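Local coordinates for rhamnose ABC transporter, rhamnose-binding protein (PDB 5BQ3), which probably binds a carbohydrate, with rhamnose the likely ligand, as the extracytoplasmic receptor of an ABC-type sugar importer, at residues K297-A300 / G304-T307; I56-V61 / A281-D286. All coordinates share one frame; numbering follows the deposited sequence.

Interaction 1. Residues K297-A300 / G304-T307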
ATOM      1  N   LYS A 297       6.540 -16.757  13.933  1.00 44.17           N
ATOM      2  CA  LYS A 297       7.559 -15.856  13.396  1.00 42.42           C
ATOM      3  C   LYS A 297       8.359 -16.500  12.272  1.00 46.23           C
ATOM      4  O   LYS A 297       8.663 -17.696  12.328  1.00 47.17           O
ATOM      5  CB  LYS A 297       8.515 -15.401  14.504  1.00 45.29           C
ATOM      6  CG  LYS A 297       7.916 -14.384  15.466  1.00 51.04           C
ATOM      7  CD  LYS A 297       8.909 -13.972  16.541  1.00 57.95           C
ATOM      8  CE  LYS A 297       9.825 -12.863  16.099  1.00 61.74           C
ATOM      9  NZ  LYS A 297      11.033 -12.800  16.961  1.00 65.95           N
ATOM     10  N   PHE A 298       8.725 -15.688  11.265  1.00 41.28           N
ATOM     11  CA  PHE A 298       9.526 -16.099  10.111  1.00 40.60           C
ATOM     12  C   PHE A 298      10.538 -15.004   9.756  1.00 44.82           C
ATOM     13  O   PHE A 298      10.264 -13.823   9.977  1.00 43.27           O
ATOM     14  CB  PHE A 298       8.627 -16.445   8.902  1.00 40.68           C
ATOM     15  CG  PHE A 298       7.930 -15.286   8.224  1.00 40.25           C
ATOM     16  CD1 PHE A 298       6.723 -14.799   8.709  1.00 42.19           C
ATOM     17  CD2 PHE A 298       8.461 -14.710   7.075  1.00 41.28           C
ATOM     18  CE1 PHE A 298       6.080 -13.734   8.077  1.00 41.59           C
ATOM     19  CE2 PHE A 298       7.821 -13.639   6.450  1.00 42.49           C
ATOM     20  CZ  PHE A 298       6.632 -13.164   6.950  1.00 39.98           C
ATOM     21  N   THR A 299      11.701 -15.396   9.208  1.00 43.06           N
ATOM     22  CA  THR A 299      12.750 -14.461   8.801  1.00 43.33           C
ATOM     23  C   THR A 299      12.482 -14.019   7.355  1.00 46.07           C
ATOM     24  O   THR A 299      12.299 -14.855   6.468  1.00 45.65           O
ATOM     25  CB  THR A 299      14.149 -15.081   8.995  1.00 52.96           C
ATOM     26  OG1 THR A 299      14.233 -15.655  10.299  1.00 55.34           O
ATOM     27  CG2 THR A 299      15.271 -14.063   8.823  1.00 51.71           C
ATOM     28  N   ALA A 300      12.438 -12.700   7.138  1.00 42.11           N
ATOM     29  CA  ALA A 300      12.192 -12.090   5.834  1.00 40.84           C
ATOM     30  C   ALA A 300      13.479 -11.461   5.278  1.00 46.51           C
ATOM     31  O   ALA A 300      13.526 -10.261   5.003  1.00 46.19           O
ATOM     32  CB  ALA A 300      11.079 -11.056   5.945  1.00 40.09           C
ATOM     33  N   GLY A 304      14.762  -8.639   8.321  1.00 47.18           N
ATOM     34  CA  GLY A 304      14.647  -9.243   9.646  1.00 47.81           C
ATOM     35  C   GLY A 304      13.425 -10.125   9.805  1.00 50.15           C
ATOM     36  O   GLY A 304      12.809 -10.516   8.811  1.00 48.88           O
ATOM     37  N   GLU A 305      13.055 -10.431  11.057  1.00 46.23           N
ATOM     38  CA  GLU A 305      11.911 -11.291  11.369  1.00 44.69           C
ATOM     39  C   GLU A 305      10.575 -10.532  11.342  1.00 45.51           C
ATOM     40  O   GLU A 305      10.543  -9.311  11.504  1.00 44.69           O
ATOM     41  CB  GLU A 305      12.097 -11.978  12.734  1.00 47.77           C
ATOM     42  CG  GLU A 305      13.068 -13.143  12.692  1.00 60.83           C
ATOM     43  CD  GLU A 305      12.961 -14.117  13.848  1.00 92.35           C
ATOM     44  OE1 GLU A 305      13.180 -13.695  15.008  1.00 95.50           O
ATOM     45  OE2 GLU A 305      12.693 -15.312  13.590  1.00 89.16           O
ATOM     46  N   ARG A 306       9.473 -11.274  11.114  1.00 40.30           N
ATOM     47  CA  ARG A 306       8.093 -10.771  11.083  1.00 38.44           C
ATOM     48  C   ARG A 306       7.165 -11.737  11.817  1.00 42.82           C
ATOM     49  O   ARG A 306       7.380 -12.947  11.759  1.00 43.06           O
ATOM     50  CB  ARG A 306       7.594 -10.562   9.636  1.00 35.70           C
ATOM     51  CG  ARG A 306       8.262  -9.428   8.854  1.00 41.53           C
ATOM     52  CD  ARG A 306       7.975  -8.039   9.411  1.00 44.22           C
ATOM     53  NE  ARG A 306       8.460  -6.978   8.524  1.00 44.45           N
ATOM     54  CZ  ARG A 306       9.715  -6.538   8.482  1.00 56.36           C
ATOM     55  NH1 ARG A 306      10.640  -7.065   9.273  1.00 44.68           N
ATOM     56  NH2 ARG A 306      10.055  -5.569   7.645  1.00 44.02           N
ATOM     57  N   THR A 307       6.133 -11.207  12.492  1.00 39.46           N
ATOM     58  CA  THR A 307       5.153 -12.004  13.237  1.00 39.95           C
ATOM     59  C   THR A 307       3.814 -12.037  12.480  1.00 43.34           C
ATOM     60  O   THR A 307       3.386 -11.019  11.929  1.00 41.81           O
ATOM     61  CB  THR A 307       4.992 -11.453  14.676  1.00 46.13           C
ATOM     62  OG1 THR A 307       6.263 -11.447  15.320  1.00 47.73           O
ATOM     63  CG2 THR A 307       4.028 -12.273  15.532  1.00 44.88           C
TER

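Interaction 2. Residues I56-V61 / A281-D286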
ATOM      1  N   ILE A  56      16.540 -16.895  -1.749  1.00 42.12           N
ATOM      2  CA  ILE A  56      16.017 -18.089  -1.075  1.00 41.31           C
ATOM      3  C   ILE A  56      16.568 -19.348  -1.780  1.00 47.31           C
ATOM      4  O   ILE A  56      17.069 -20.260  -1.114  1.00 47.97           O
ATOM      5  CB  ILE A  56      14.456 -18.049  -1.038  1.00 42.02           C
ATOM      6  CG1 ILE A  56      13.946 -16.914  -0.127  1.00 40.78           C
ATOM      7  CG2 ILE A  56      13.869 -19.384  -0.595  1.00 42.74           C
ATOM      8  CD1 ILE A  56      12.559 -16.377  -0.458  1.00 43.45           C
ATOM      9  N   GLY A  57      16.490 -19.361  -3.112  1.00 44.19           N
ATOM     10  CA  GLY A  57      16.989 -20.456  -3.932  1.00 45.32           C
ATOM     11  C   GLY A  57      15.920 -21.340  -4.536  1.00 49.76           C
ATOM     12  O   GLY A  57      16.104 -22.558  -4.605  1.00 50.58           O
ATOM     13  N   PHE A  58      14.801 -20.737  -4.999  1.00 45.22           N
ATOM     14  CA  PHE A  58      13.704 -21.458  -5.653  1.00 44.35           C
ATOM     15  C   PHE A  58      14.167 -21.997  -7.005  1.00 49.40           C
ATOM     16  O   PHE A  58      14.920 -21.314  -7.708  1.00 49.88           O
ATOM     17  CB  PHE A  58      12.478 -20.547  -5.839  1.00 44.59           C
ATOM     18  CG  PHE A  58      11.539 -20.452  -4.659  1.00 44.86           C
ATOM     19  CD1 PHE A  58      10.526 -21.387  -4.479  1.00 47.42           C
ATOM     20  CD2 PHE A  58      11.630 -19.394  -3.761  1.00 46.18           C
ATOM     21  CE1 PHE A  58       9.641 -21.285  -3.402  1.00 47.43           C
ATOM     22  CE2 PHE A  58      10.743 -19.293  -2.684  1.00 47.95           C
ATOM     23  CZ  PHE A  58       9.755 -20.238  -2.513  1.00 45.86           C
ATOM     24  N   ALA A  59      13.729 -23.219  -7.361  1.00 46.13           N
ATOM     25  CA  ALA A  59      14.078 -23.881  -8.623  1.00 46.98           C
ATOM     26  C   ALA A  59      13.488 -23.138  -9.826  1.00 50.31           C
ATOM     27  O   ALA A  59      14.181 -22.960 -10.827  1.00 51.55           O
ATOM     28  CB  ALA A  59      13.599 -25.323  -8.610  1.00 48.15           C
ATOM     29  N   GLU A  60      12.218 -22.696  -9.721  1.00 45.20           N
ATOM     30  CA  GLU A  60      11.513 -21.956 -10.774  1.00 44.46           C
ATOM     31  C   GLU A  60      10.845 -20.714 -10.196  1.00 45.50           C
ATOM     32  O   GLU A  60      10.148 -20.799  -9.182  1.00 44.00           O
ATOM     33  CB  GLU A  60      10.468 -22.841 -11.476  1.00 46.17           C
ATOM     34  CG  GLU A  60      11.048 -23.961 -12.321  1.00 60.01           C
ATOM     35  CD  GLU A  60      10.238 -25.241 -12.290  1.00 85.64           C
ATOM     36  OE1 GLU A  60       9.111 -25.250 -12.838  1.00 82.46           O
ATOM     37  OE2 GLU A  60      10.733 -26.241 -11.722  1.00 84.46           O
ATOM     38  N   VAL A  61      11.086 -19.553 -10.826  1.00 41.22           N
ATOM     39  CA  VAL A  61      10.511 -18.262 -10.433  1.00 39.28           C
ATOM     40  C   VAL A  61       9.802 -17.704 -11.669  1.00 43.39           C
ATOM     41  O   VAL A  61      10.458 -17.396 -12.668  1.00 44.22           O
ATOM     42  CB  VAL A  61      11.560 -17.274  -9.838  1.00 42.74           C
ATOM     43  CG1 VAL A  61      10.886 -16.021  -9.284  1.00 41.06           C
ATOM     44  CG2 VAL A  61      12.416 -17.938  -8.760  1.00 42.63           C
ATOM     45  N   ALA A 281       7.764 -15.383   3.083  1.00 34.25           N
ATOM     46  CA  ALA A 281       6.604 -15.914   3.802  1.00 34.20           C
ATOM     47  C   ALA A 281       6.120 -17.215   3.168  1.00 39.78           C
ATOM     48  O   ALA A 281       5.770 -18.148   3.886  1.00 40.95           O
ATOM     49  CB  ALA A 281       5.482 -14.893   3.818  1.00 33.67           C
ATOM     50  N   GLY A 282       6.134 -17.265   1.837  1.00 36.17           N
ATOM     51  CA  GLY A 282       5.738 -18.430   1.057  1.00 36.49           C
ATOM     52  C   GLY A 282       6.735 -19.563   1.164  1.00 42.29           C
ATOM     53  O   GLY A 282       6.340 -20.730   1.227  1.00 42.97           O
ATOM     54  N   ALA A 283       8.037 -19.220   1.200  1.00 39.53           N
ATOM     55  CA  ALA A 283       9.146 -20.164   1.340  1.00 40.48           C
ATOM     56  C   ALA A 283       9.133 -20.812   2.722  1.00 45.46           C
ATOM     57  O   ALA A 283       9.450 -21.995   2.841  1.00 46.79           O
ATOM     58  CB  ALA A 283      10.468 -19.452   1.109  1.00 41.56           C
ATOM     59  N   ALA A 284       8.748 -20.038   3.759  1.00 41.20           N
ATOM     60  CA  ALA A 284       8.648 -20.487   5.149  1.00 41.44           C
ATOM     61  C   ALA A 284       7.492 -21.480   5.337  1.00 44.92           C
ATOM     62  O   ALA A 284       7.639 -22.448   6.086  1.00 46.24           O
ATOM     63  CB  ALA A 284       8.463 -19.290   6.064  1.00 41.72           C
ATOM     64  N   LEU A 285       6.353 -21.247   4.646  1.00 39.24           N
ATOM     65  CA  LEU A 285       5.173 -22.116   4.691  1.00 38.77           C
ATOM     66  C   LEU A 285       5.431 -23.440   3.961  1.00 44.32           C
ATOM     67  O   LEU A 285       5.009 -24.498   4.432  1.00 44.70           O
ATOM     68  CB  LEU A 285       3.951 -21.413   4.067  1.00 37.23           C
ATOM     69  CG  LEU A 285       3.252 -20.331   4.893  1.00 40.52           C
ATOM     70  CD1 LEU A 285       2.513 -19.363   3.994  1.00 39.11           C
ATOM     71  CD2 LEU A 285       2.292 -20.933   5.902  1.00 43.08           C
ATOM     72  N   ASP A 286       6.122 -23.369   2.808  1.00 41.23           N
ATOM     73  CA  ASP A 286       6.439 -24.509   1.952  1.00 41.98           C
ATOM     74  C   ASP A 286       7.518 -25.417   2.556  1.00 48.45           C
ATOM     75  O   ASP A 286       7.441 -26.635   2.380  1.00 49.28           O
ATOM     76  CB  ASP A 286       6.887 -24.013   0.571  1.00 43.08           C
ATOM     77  CG  ASP A 286       6.672 -24.994  -0.560  1.00 51.46           C
ATOM     78  OD1 ASP A 286       5.652 -25.722  -0.532  1.00 52.54           O
ATOM     79  OD2 ASP A 286       7.478 -24.987  -1.504  1.00 56.62           O
TER

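Interaction 1. Residues K297-A300 / G304-T307
Phe298 and Arg306 pair at the centre of a small antiparallel beta hairpin, strands 297-299 and 305-307, and meet through both backbone and side chain. Phe298 N donates to Arg306 O at 3.1 Å, and Arg306 N returns a bond to Phe298 O at 2.9 Å, the hydrogen-bonded pair of a two-stranded ladder. Toward the turn, Ala300 N reaches Gly304 O at 2.8 Å, coming in from above the carbonyl plane.

On the face carrying Phe298, Arg306 CB lies over the ring, 4.2 Å from its centroid, in a CH-pi contact. With CG between the backbone N and the carbonyl carbon (chi1 71°), the Phe298 ring leans toward the partner strand, and its CE1 comes to 3.8 Å from Arg306 CB. The other face, with Lys297, Thr299, Glu305 and Thr307, is open to solvent for the most part and suits polar residues. There Lys297, bent at chi3 (85°), crosses Glu305 at about a right angle, and its NZ meets OE1 of Glu305 at 3.0 Å in a salt bridge, approaching 55° out of the carboxylate plane.

Further out, Val277, Ala281 and Ala284 of helix 271-287 and Val314 of strand 313-315 surround the Phe298 ring, so a large flat apolar group suits this buried place. With an alanine here, a gap would probably open between hairpin and helix, leaving Arg306 CB without the ring face it packs on. At the turn, the positive phi of Gly304 favours a residue without a side chain. Beyond CB the arginine leads away, and its NH1 donates to the carbonyl oxygens of Leu303 and Glu305; Glu305 O, 3.2 Å from Arg306 NH1, lies in the guanidinium plane.

Interaction 2. Residues I56-V61 / A281-D286
The alpha/beta lobe built on the six-stranded parallel sheet, part of a periplasmic binding protein fold, here brings the end of helix 40-56 and the turn into strand 60-63 against helix 271-287. The contact is small and wholly apolar, burying 140 Å² in total, and it centres on one methyl group. Ala283 CB points from its helix toward Ile56 and Phe58 and is touched by both: Ile56 CG2 stands 3.8 Å from it, and Phe58 CZ is also 3.8 Å from that CB.

Ile56 uses two branches. CG2, anti to the backbone N, and CD1, at the end of the other branch, both reach the methyl, CD1 at 4.0 Å from Ala283 CB. The ring of Phe58 approaches obliquely, with CZ and CE2 leading. Although the bond to its CB does not aim at the helix, CG anti to the carbonyl carbon (chi1 -85°) swings the ring so that its far end reaches it. Alanine suits position 283 because its short side chain lets the phenylalanine ring come close to the helix backbone, with Phe58 CZ 3.9 Å from Ala283 CA.

Between these two side chains the chain turns at Gly57, the first residue to leave helical angles. Its positive phi (106°) with a psi of 40° would press a CB against the preceding carbonyl oxygen, which is why glycine suits this place. Phe58 also packs on Ala53 of helix 40-56 and Ile30 of strand 29-33, whereas Ala281 and Leu285 of helix 271-287 turn to strand 127-130.

Overall arrangement
Helix 271-287 is the element common to both interactions: Ala283 packs on Ile56 and Phe58 in interaction 2, while Ala281 and Ala284 receive the Phe298 of interaction 1. The two centres are 15 Å apart, yet they touch, with Phe298 CE2 3.7 Å from Ala281 CA and Phe298 CB 4.0 Å from Ala284 CB. Strand 297-299 is the next regular element after the helix, so the hairpin folds back onto it, whereas interaction 2 joins parts more than 200 residues apart in the chain. Their centres lie about 19 and 23 Å from the centre of the chain, on the same side of it, and both belong to the lobe of the six-stranded sheet.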